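Local structure of pyocin-S2 (Pseudomonas aeruginosa, 5ODW) at residues 111-116 / 173-178; 126-131 / 142-147; 138-143 / 157-162. The protein kills sensitive bacteria by breaking down chromosomal DNA and blocking lipid synthesis, this chain being its N-terminal part without the nuclease domain. All blocks are in the same frame, centred on the assembly; numbering follows the deposited sequence.

Interaction 1: 111-116 / 173-178; sequences DAKAKS and KAQIAI
The flat group of this contact is the carboxamide of Q175, and the K113 and Q175 side chains cross at about a right angle. CE of K113 sits over one face of the amide, 3.6 Å from CD of Q175, while NZ of the same lysine is displaced toward the rim, 3.7 Å from that CD. Further back, CD of K113 rests on CB of Q175 at 3.8 Å. The lysine is stretched out until its last torsion, chi4 -61°, which folds the ammonium end back beside the amide. L72, E75 and E79 of helix 72-86 also pack on Q175.

I176, the next residue, does the apolar work. Its CG1 lies 4.1 Å from CB of K113, and its outstretched CD1 (chi2 159°) reaches the backbone of the other helix, 3.8 Å from CA of A114. CB of A114 is 4.4 Å from that same CD1 of I176. M110 and L117, on the same helix as A114, also touch I176. The two helical segments run nearly antiparallel, at 157°, with axes 9.4 Å apart.

Chemically the contact is mixed: methyl and methylene packing on one side, and on the other a lysine whose aliphatic part covers an amide. Its ammonium also has a long, weak ion pair with E79, so E79 of helix 72-86 may partly balance the charge.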
loop_
_atom_site.group_PDB
_atom_site.type_symbol
_atom_site.label_atom_id
_atom_site.label_comp_id
_atom_site.label_asym_id
_atom_site.label_seq_id
_atom_site.Cartn_x
_atom_site.Cartn_y
_atom_site.Cartn_z
ATOM N N ASP C 111 -47.992 -20.041 -29.422
ATOM C CA ASP C 111 -48.106 -18.659 -28.981
ATOM C C ASP C 111 -47.465 -18.435 -27.614
ATOM O O ASP C 111 -46.837 -17.407 -27.382
ATOM C CB ASP C 111 -49.572 -18.225 -28.959
ATOM C CG ASP C 111 -50.144 -18.041 -30.349
ATOM O OD1 ASP C 111 -49.391 -18.195 -31.329
ATOM O OD2 ASP C 111 -51.347 -17.740 -30.462
ATOM N N ALA C 112 -47.638 -19.391 -26.707
ATOM C CA ALA C 112 -47.066 -19.286 -25.370
ATOM C C ALA C 112 -45.549 -19.236 -25.456
ATOM O O ALA C 112 -44.891 -18.483 -24.747
ATOM C CB ALA C 112 -47.508 -20.461 -24.518
ATOM N N LYS C 113 -45.007 -20.063 -26.336
ATOM C CA LYS C 113 -43.566 -20.142 -26.587
ATOM C C LYS C 113 -43.069 -18.902 -27.302
ATOM O O LYS C 113 -41.959 -18.427 -27.031
ATOM C CB LYS C 113 -43.206 -21.425 -27.353
ATOM C CG LYS C 113 -43.430 -22.651 -26.491
ATOM C CD LYS C 113 -42.815 -23.917 -27.019
ATOM C CE LYS C 113 -43.035 -25.051 -26.042
ATOM N NZ LYS C 113 -42.395 -24.778 -24.727
ATOM N N ALA C 114 -43.913 -18.365 -28.190
ATOM C CA ALA C 114 -43.651 -17.138 -28.933
ATOM C C ALA C 114 -43.528 -15.932 -27.962
ATOM O O ALA C 114 -42.599 -15.129 -28.099
ATOM C CB ALA C 114 -44.773 -16.900 -29.937
ATOM N N LYS C 115 -44.456 -15.843 -26.974
ATOM C CA LYS C 115 -44.520 -14.794 -25.949
ATOM C C LYS C 115 -43.260 -14.850 -25.107
ATOM O O LYS C 115 -42.607 -13.817 -24.940
ATOM C CB LYS C 115 -45.759 -15.001 -25.060
ATOM C CG LYS C 115 -46.137 -13.791 -24.245
ATOM C CD LYS C 115 -47.594 -13.477 -24.445
ATOM C CE LYS C 115 -48.089 -12.423 -23.492
ATOM N NZ LYS C 115 -49.576 -12.313 -23.518
ATOM N N SER C 116 -42.907 -16.079 -24.607
ATOM C CA SER C 116 -41.722 -16.378 -23.794
ATOM C C SER C 116 -40.447 -15.988 -24.544
ATOM O O SER C 116 -39.603 -15.317 -23.955
ATOM C CB SER C 116 -41.672 -17.857 -23.422
ATOM O OG SER C 116 -42.898 -18.321 -22.890
ATOM N N LYS C 173 -37.086 -21.001 -29.991
ATOM C CA LYS C 173 -36.996 -20.668 -31.428
ATOM C C LYS C 173 -37.204 -21.921 -32.290
ATOM O O LYS C 173 -37.915 -21.855 -33.295
ATOM C CB LYS C 173 -35.613 -20.059 -31.768
ATOM C CG LYS C 173 -35.607 -18.581 -32.174
ATOM C CD LYS C 173 -34.177 -18.111 -32.509
ATOM C CE LYS C 173 -33.964 -16.607 -32.505
ATOM N NZ LYS C 173 -32.546 -16.245 -32.213
ATOM N N ALA C 174 -36.575 -23.053 -31.894
ATOM C CA ALA C 174 -36.646 -24.352 -32.570
ATOM C C ALA C 174 -37.989 -25.064 -32.353
ATOM O O ALA C 174 -38.470 -25.746 -33.265
ATOM C CB ALA C 174 -35.512 -25.238 -32.100
ATOM N N GLN C 175 -38.581 -24.915 -31.140
ATOM C CA GLN C 175 -39.873 -25.504 -30.773
ATOM C C GLN C 175 -41.010 -24.923 -31.598
ATOM O O GLN C 175 -41.929 -25.659 -31.956
ATOM C CB GLN C 175 -40.161 -25.342 -29.276
ATOM C CG GLN C 175 -39.439 -26.372 -28.410
ATOM C CD GLN C 175 -39.830 -26.312 -26.960
ATOM O OE1 GLN C 175 -40.255 -27.303 -26.377
ATOM N NE2 GLN C 175 -39.652 -25.169 -26.324
ATOM N N ILE C 176 -40.940 -23.602 -31.911
ATOM C CA ILE C 176 -41.926 -22.893 -32.741
ATOM C C ILE C 176 -41.895 -23.475 -34.170
ATOM O O ILE C 176 -42.956 -23.700 -34.751
ATOM C CB ILE C 176 -41.761 -21.340 -32.681
ATOM C CG1 ILE C 176 -41.997 -20.825 -31.241
ATOM C CG2 ILE C 176 -42.741 -20.651 -33.653
ATOM C CD1 ILE C 176 -41.433 -19.527 -30.919
ATOM N N ALA C 177 -40.684 -23.778 -34.691
ATOM C CA ALA C 177 -40.476 -24.397 -36.002
ATOM C C ALA C 177 -41.159 -25.768 -36.054
ATOM O O ALA C 177 -41.835 -26.078 -37.045
ATOM C CB ALA C 177 -38.989 -24.541 -36.282
ATOM N N ILE C 178 -41.015 -26.563 -34.967
ATOM C CA ILE C 178 -41.624 -27.895 -34.812
ATOM C C ILE C 178 -43.150 -27.774 -34.779
ATOM O O ILE C 178 -43.831 -28.581 -35.415
ATOM C CB ILE C 178 -41.082 -28.696 -33.576
ATOM C CG1 ILE C 178 -39.555 -28.926 -33.658
ATOM C CG2 ILE C 178 -41.829 -30.015 -33.436
ATOM C CD1 ILE C 178 -38.945 -29.634 -32.500
#

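Interaction 2: 126-131 / 142-147; sequences NLYTAS and QSQLLA
Y128 and Q144 approach from opposite directions and meet at their polar ends: NE2 of Q144 donates to OH of Y128 over 3.3 Å. The bond is long but nearly straight, with an N-H...O angle of 167°, and the hydroxyl oxygen lies close to the plane of the amide. The phenol ring and the amide are themselves turned about 45° against each other.

Both side chains leave their backbones the same way, with CG beside the backbone N and opposite the carbonyl carbon. In Q144 (chi1 -78°) the chain then runs straight out, which carries the amide across to the loop. In Y128 the full length of the ring spans the gap to the helix. The other end of the Q144 amide is taken as well: OE1 is hydrogen-bonded to NE2 of H159, so both ends of the amide are gripped and its rotation should be fixed. The Y128 ring also meets H159 edge-to-face and packs on F133, M140, R158 and E162, which, with the backbone of the other protein chain, help bury it.

The loop beneath the tyrosine is tied to itself. OD1 of N126 accepts from the backbone N of T129 at 2.8 Å, and in return OG1 of T129 accepts from the backbone N of N126. L127 makes backbone hydrogen bonds to the other protein chain, consistent with a place in the receptor-binding surface. Residues 127-129 have helical backbone angles, and the turn that presents Y128 opens with an Asx motif at N126.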
loop_
_atom_site.group_PDB
_atom_site.type_symbol
_atom_site.label_atom_id
_atom_site.label_comp_id
_atom_site.label_asym_id
_atom_site.label_seq_id
_atom_site.Cartn_x
_atom_site.Cartn_y
_atom_site.Cartn_z
ATOM N N ASN C 126 -27.367 -5.357 -24.024
ATOM C CA ASN C 126 -26.198 -5.295 -23.164
ATOM C C ASN C 126 -25.309 -6.498 -23.480
ATOM O O ASN C 126 -25.662 -7.340 -24.303
ATOM C CB ASN C 126 -26.572 -5.207 -21.684
ATOM C CG ASN C 126 -27.258 -6.448 -21.181
ATOM O OD1 ASN C 126 -26.934 -7.552 -21.595
ATOM N ND2 ASN C 126 -28.208 -6.273 -20.276
ATOM N N LEU C 127 -24.154 -6.589 -22.839
ATOM C CA LEU C 127 -23.239 -7.696 -23.106
ATOM C C LEU C 127 -23.856 -9.065 -22.805
ATOM O O LEU C 127 -23.609 -10.031 -23.520
ATOM C CB LEU C 127 -21.930 -7.510 -22.340
ATOM C CG LEU C 127 -21.076 -6.346 -22.840
ATOM C CD1 LEU C 127 -19.717 -6.331 -22.161
ATOM C CD2 LEU C 127 -20.915 -6.447 -24.345
ATOM N N TYR C 128 -24.635 -9.145 -21.733
ATOM C CA TYR C 128 -25.304 -10.376 -21.340
ATOM C C TYR C 128 -26.330 -10.893 -22.358
ATOM O O TYR C 128 -26.450 -12.097 -22.560
ATOM C CB TYR C 128 -26.003 -10.187 -19.998
ATOM C CG TYR C 128 -25.085 -10.022 -18.813
ATOM C CD1 TYR C 128 -24.235 -11.044 -18.419
ATOM C CD2 TYR C 128 -25.096 -8.857 -18.066
ATOM C CE1 TYR C 128 -23.408 -10.899 -17.325
ATOM C CE2 TYR C 128 -24.271 -8.706 -16.971
ATOM C CZ TYR C 128 -23.433 -9.730 -16.606
ATOM O OH TYR C 128 -22.615 -9.577 -15.518
ATOM N N THR C 129 -27.083 -9.989 -22.975
ATOM C CA THR C 129 -28.125 -10.374 -23.929
ATOM C C THR C 129 -27.659 -10.628 -25.358
ATOM O O THR C 129 -28.448 -11.038 -26.201
ATOM C CB THR C 129 -29.273 -9.347 -23.980
ATOM O OG1 THR C 129 -28.864 -8.206 -24.739
ATOM C CG2 THR C 129 -29.677 -8.913 -22.588
ATOM N N ALA C 130 -26.385 -10.391 -25.637
ATOM C CA ALA C 130 -25.861 -10.596 -26.983
ATOM C C ALA C 130 -25.945 -12.058 -27.397
ATOM O O ALA C 130 -25.805 -12.958 -26.577
ATOM C CB ALA C 130 -24.427 -10.101 -27.081
ATOM N N SER C 131 -26.172 -12.284 -28.684
ATOM C CA SER C 131 -26.289 -13.632 -29.223
ATOM C C SER C 131 -24.993 -14.403 -29.018
ATOM O O SER C 131 -25.001 -15.600 -28.751
ATOM C CB SER C 131 -26.645 -13.580 -30.709
ATOM O OG SER C 131 -25.695 -12.829 -31.435
ATOM N N GLN C 142 -14.039 -14.023 -16.237
ATOM C CA GLN C 142 -12.678 -13.961 -15.721
ATOM C C GLN C 142 -12.181 -12.520 -15.680
ATOM O O GLN C 142 -11.513 -12.159 -14.720
ATOM C CB GLN C 142 -11.741 -14.856 -16.540
ATOM C CG GLN C 142 -10.392 -15.088 -15.874
ATOM C CD GLN C 142 -9.369 -15.670 -16.800
ATOM O OE1 GLN C 142 -8.818 -16.746 -16.554
ATOM N NE2 GLN C 142 -9.087 -14.971 -17.885
ATOM N N SER C 143 -12.550 -11.689 -16.686
ATOM C CA SER C 143 -12.200 -10.269 -16.768
ATOM C C SER C 143 -12.864 -9.504 -15.633
ATOM O O SER C 143 -12.221 -8.643 -15.029
ATOM C CB SER C 143 -12.651 -9.684 -18.093
ATOM O OG SER C 143 -12.091 -10.422 -19.162
ATOM N N GLN C 144 -14.136 -9.837 -15.322
ATOM C CA GLN C 144 -14.907 -9.241 -14.231
ATOM C C GLN C 144 -14.306 -9.586 -12.875
ATOM O O GLN C 144 -14.214 -8.698 -12.038
ATOM C CB GLN C 144 -16.370 -9.664 -14.300
ATOM C CG GLN C 144 -17.135 -8.897 -15.347
ATOM C CD GLN C 144 -18.520 -9.413 -15.557
ATOM O OE1 GLN C 144 -18.724 -10.584 -15.859
ATOM N NE2 GLN C 144 -19.501 -8.527 -15.452
ATOM N N LEU C 145 -13.851 -10.848 -12.673
ATOM C CA LEU C 145 -13.200 -11.285 -11.421
ATOM C C LEU C 145 -11.876 -10.543 -11.197
ATOM O O LEU C 145 -11.626 -10.053 -10.092
ATOM C CB LEU C 145 -12.965 -12.818 -11.385
ATOM C CG LEU C 145 -14.189 -13.778 -11.303
ATOM C CD1 LEU C 145 -13.747 -15.166 -10.975
ATOM C CD2 LEU C 145 -15.203 -13.343 -10.262
ATOM N N LEU C 146 -11.046 -10.451 -12.259
ATOM C CA LEU C 146 -9.735 -9.780 -12.276
ATOM C C LEU C 146 -9.851 -8.256 -12.068
ATOM O O LEU C 146 -9.102 -7.697 -11.271
ATOM C CB LEU C 146 -8.968 -10.116 -13.569
ATOM C CG LEU C 146 -8.440 -11.559 -13.702
ATOM C CD1 LEU C 146 -8.257 -11.935 -15.139
ATOM C CD2 LEU C 146 -7.132 -11.735 -13.015
ATOM N N ALA C 147 -10.829 -7.612 -12.727
ATOM C CA ALA C 147 -11.114 -6.175 -12.613
ATOM C C ALA C 147 -11.726 -5.785 -11.276
ATOM O O ALA C 147 -11.310 -4.782 -10.713
ATOM C CB ALA C 147 -12.035 -5.726 -13.736
#

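Interaction 3: 138-143 / 157-162; sequences ESMYQS and DRHMSE
Y141 and H159 form an edge-to-face (T-shaped) aromatic pair that joins helix 133-148 to the start of the long helix 153-204, with M140 adding a sulfur-aromatic contact beside it. Along the first segment, the helix is kinked at 138 and 139, where the backbone N atoms lack bonds to the preceding turn.

M140 is the first residue to touch. Its CG is opposite the backbone N (chi1 -174°) and the chain continues extended, which brings SD obliquely to the imidazole, 3.7 Å from CE1 of H159. CB of M140 lies at the ring's edge, in its plane.

Y141 comes next, touching with both CB and its ring. Its CB stands over one face of the H159 imidazole, 3.8 Å from the ring centroid, in a CH-pi contact. Beyond CB the phenol ring turns its edge to that same imidazole: the centroids are 5.5 Å apart, the planes inclined at 75°, and CD1 of Y141 lies 4.0 Å from CD2 of H159. The hydroxyl of Y141 goes on to the carbonyl of G50, and Y54 of helix 47-70 meets its ring.

On the imidazole, ND1 is hydrogen-bonded to OG of S137. With NE2 held by the amide of interaction 2, both nitrogens have partners and the ring's rotation is probably settled by them.

At the end of the segment S143 turns back on its own helix: its OG donates to O of S139 at 2.7 Å, and its backbone N reaches the opposite face of that carbonyl.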
loop_
_atom_site.group_PDB
_atom_site.type_symbol
_atom_site.label_atom_id
_atom_site.label_comp_id
_atom_site.label_asym_id
_atom_site.label_seq_id
_atom_site.Cartn_x
_atom_site.Cartn_y
_atom_site.Cartn_z
ATOM N N GLU C 138 -17.164 -17.086 -20.662
ATOM C CA GLU C 138 -15.994 -17.423 -19.838
ATOM C C GLU C 138 -14.914 -16.341 -19.801
ATOM O O GLU C 138 -14.355 -16.051 -18.750
ATOM C CB GLU C 138 -15.401 -18.785 -20.212
ATOM C CG GLU C 138 -14.310 -19.244 -19.255
ATOM C CD GLU C 138 -14.123 -20.747 -19.231
ATOM O OE1 GLU C 138 -13.167 -21.220 -18.587
ATOM O OE2 GLU C 138 -14.935 -21.459 -19.847
ATOM N N SER C 139 -14.618 -15.756 -20.955
ATOM C CA SER C 139 -13.651 -14.661 -21.046
ATOM C C SER C 139 -14.079 -13.400 -20.288
ATOM O O SER C 139 -13.273 -12.766 -19.618
ATOM C CB SER C 139 -13.414 -14.312 -22.510
ATOM O OG SER C 139 -13.469 -15.475 -23.315
ATOM N N MET C 140 -15.354 -13.049 -20.422
ATOM C CA MET C 140 -15.996 -11.898 -19.762
ATOM C C MET C 140 -15.993 -12.041 -18.230
ATOM O O MET C 140 -15.673 -11.079 -17.528
ATOM C CB MET C 140 -17.440 -11.763 -20.276
ATOM C CG MET C 140 -18.162 -10.531 -19.791
ATOM S SD MET C 140 -19.940 -10.627 -20.091
ATOM C CE MET C 140 -20.509 -9.316 -19.019
ATOM N N TYR C 141 -16.370 -13.241 -17.729
ATOM C CA TYR C 141 -16.436 -13.609 -16.313
ATOM C C TYR C 141 -15.078 -13.444 -15.639
ATOM O O TYR C 141 -14.978 -12.777 -14.607
ATOM C CB TYR C 141 -16.968 -15.050 -16.173
ATOM C CG TYR C 141 -16.977 -15.642 -14.775
ATOM C CD1 TYR C 141 -18.000 -15.348 -13.877
ATOM C CD2 TYR C 141 -16.036 -16.598 -14.396
ATOM C CE1 TYR C 141 -18.050 -15.941 -12.614
ATOM C CE2 TYR C 141 -16.079 -17.200 -13.141
ATOM C CZ TYR C 141 -17.094 -16.877 -12.256
ATOM O OH TYR C 141 -17.145 -17.481 -11.022
ATOM N N GLN C 142 -14.039 -14.023 -16.237
ATOM C CA GLN C 142 -12.678 -13.961 -15.721
ATOM C C GLN C 142 -12.181 -12.520 -15.680
ATOM O O GLN C 142 -11.513 -12.159 -14.720
ATOM C CB GLN C 142 -11.741 -14.856 -16.540
ATOM C CG GLN C 142 -10.392 -15.088 -15.874
ATOM C CD GLN C 142 -9.369 -15.670 -16.800
ATOM O OE1 GLN C 142 -8.818 -16.746 -16.554
ATOM N NE2 GLN C 142 -9.087 -14.971 -17.885
ATOM N N SER C 143 -12.550 -11.689 -16.686
ATOM C CA SER C 143 -12.200 -10.269 -16.768
ATOM C C SER C 143 -12.864 -9.504 -15.633
ATOM O O SER C 143 -12.221 -8.643 -15.029
ATOM C CB SER C 143 -12.651 -9.684 -18.093
ATOM O OG SER C 143 -12.091 -10.422 -19.162
ATOM N N ASP C 157 -23.673 -16.213 -10.672
ATOM C CA ASP C 157 -25.127 -16.326 -10.687
ATOM C C ASP C 157 -25.720 -15.598 -11.883
ATOM O O ASP C 157 -26.600 -16.144 -12.551
ATOM C CB ASP C 157 -25.736 -15.840 -9.363
ATOM C CG ASP C 157 -25.678 -16.852 -8.217
ATOM O OD1 ASP C 157 -25.305 -18.025 -8.474
ATOM O OD2 ASP C 157 -26.041 -16.477 -7.060
ATOM N N ARG C 158 -25.186 -14.399 -12.197
ATOM C CA ARG C 158 -25.627 -13.602 -13.343
ATOM C C ARG C 158 -25.310 -14.290 -14.672
ATOM O O ARG C 158 -26.199 -14.389 -15.508
ATOM C CB ARG C 158 -25.078 -12.162 -13.285
ATOM C CG ARG C 158 -25.704 -11.229 -14.328
ATOM C CD ARG C 158 -26.688 -10.213 -13.760
ATOM N NE ARG C 158 -26.861 -9.073 -14.675
ATOM C CZ ARG C 158 -27.927 -8.873 -15.443
ATOM N NH1 ARG C 158 -28.959 -9.708 -15.388
ATOM N NH2 ARG C 158 -27.980 -7.826 -16.258
ATOM N N HIS C 159 -24.059 -14.771 -14.862
ATOM C CA HIS C 159 -23.641 -15.451 -16.099
ATOM C C HIS C 159 -24.462 -16.710 -16.366
ATOM O O HIS C 159 -24.797 -16.970 -17.519
ATOM C CB HIS C 159 -22.136 -15.780 -16.102
ATOM C CG HIS C 159 -21.251 -14.654 -16.541
ATOM N ND1 HIS C 159 -20.571 -14.697 -17.745
ATOM C CD2 HIS C 159 -20.902 -13.521 -15.891
ATOM C CE1 HIS C 159 -19.861 -13.580 -17.802
ATOM N NE2 HIS C 159 -20.023 -12.847 -16.710
ATOM N N MET C 160 -24.803 -17.475 -15.307
ATOM C CA MET C 160 -25.576 -18.717 -15.442
ATOM C C MET C 160 -27.060 -18.425 -15.727
ATOM O O MET C 160 -27.612 -19.019 -16.652
ATOM C CB MET C 160 -25.355 -19.688 -14.257
ATOM C CG MET C 160 -23.880 -20.174 -14.046
ATOM S SD MET C 160 -22.908 -20.952 -15.389
ATOM C CE MET C 160 -22.156 -19.573 -16.118
ATOM N N SER C 161 -27.687 -17.471 -14.998
ATOM C CA SER C 161 -29.075 -17.031 -15.250
ATOM C C SER C 161 -29.241 -16.506 -16.689
ATOM O O SER C 161 -30.225 -16.833 -17.345
ATOM C CB SER C 161 -29.513 -15.962 -14.248
ATOM O OG SER C 161 -29.517 -16.460 -12.918
ATOM N N GLU C 162 -28.249 -15.736 -17.180
ATOM C CA GLU C 162 -28.183 -15.148 -18.525
ATOM C C GLU C 162 -27.942 -16.193 -19.626
ATOM O O GLU C 162 -28.325 -15.953 -20.770
ATOM C CB GLU C 162 -27.110 -14.037 -18.585
ATOM C CG GLU C 162 -27.481 -12.745 -17.865
ATOM C CD GLU C 162 -28.638 -11.949 -18.445
ATOM O OE1 GLU C 162 -28.836 -11.983 -19.682
ATOM O OE2 GLU C 162 -29.338 -11.275 -17.654
#

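Overall arrangement
From the N terminus, helix 96-121 supplies the first half of interaction 1 and the chain then runs through the loop at 126-131, helix 133-148 and into helix 153-204 before residues 173-178 close that widest loop. Interactions 2 and 3 both fall within it. Interaction 2 opens in the loop and closes on helix 133-148; interaction 3 begins on the same helix, at 138, before interaction 2 has ended, and closes on helix 153-204, so the two overlap and share Q142 and S143. Their centres are 6 Å apart, forming one cluster; interaction 1, with its centre 26-28 Å away, ties helix 96-121 to helix 153-204, farther along the long helix.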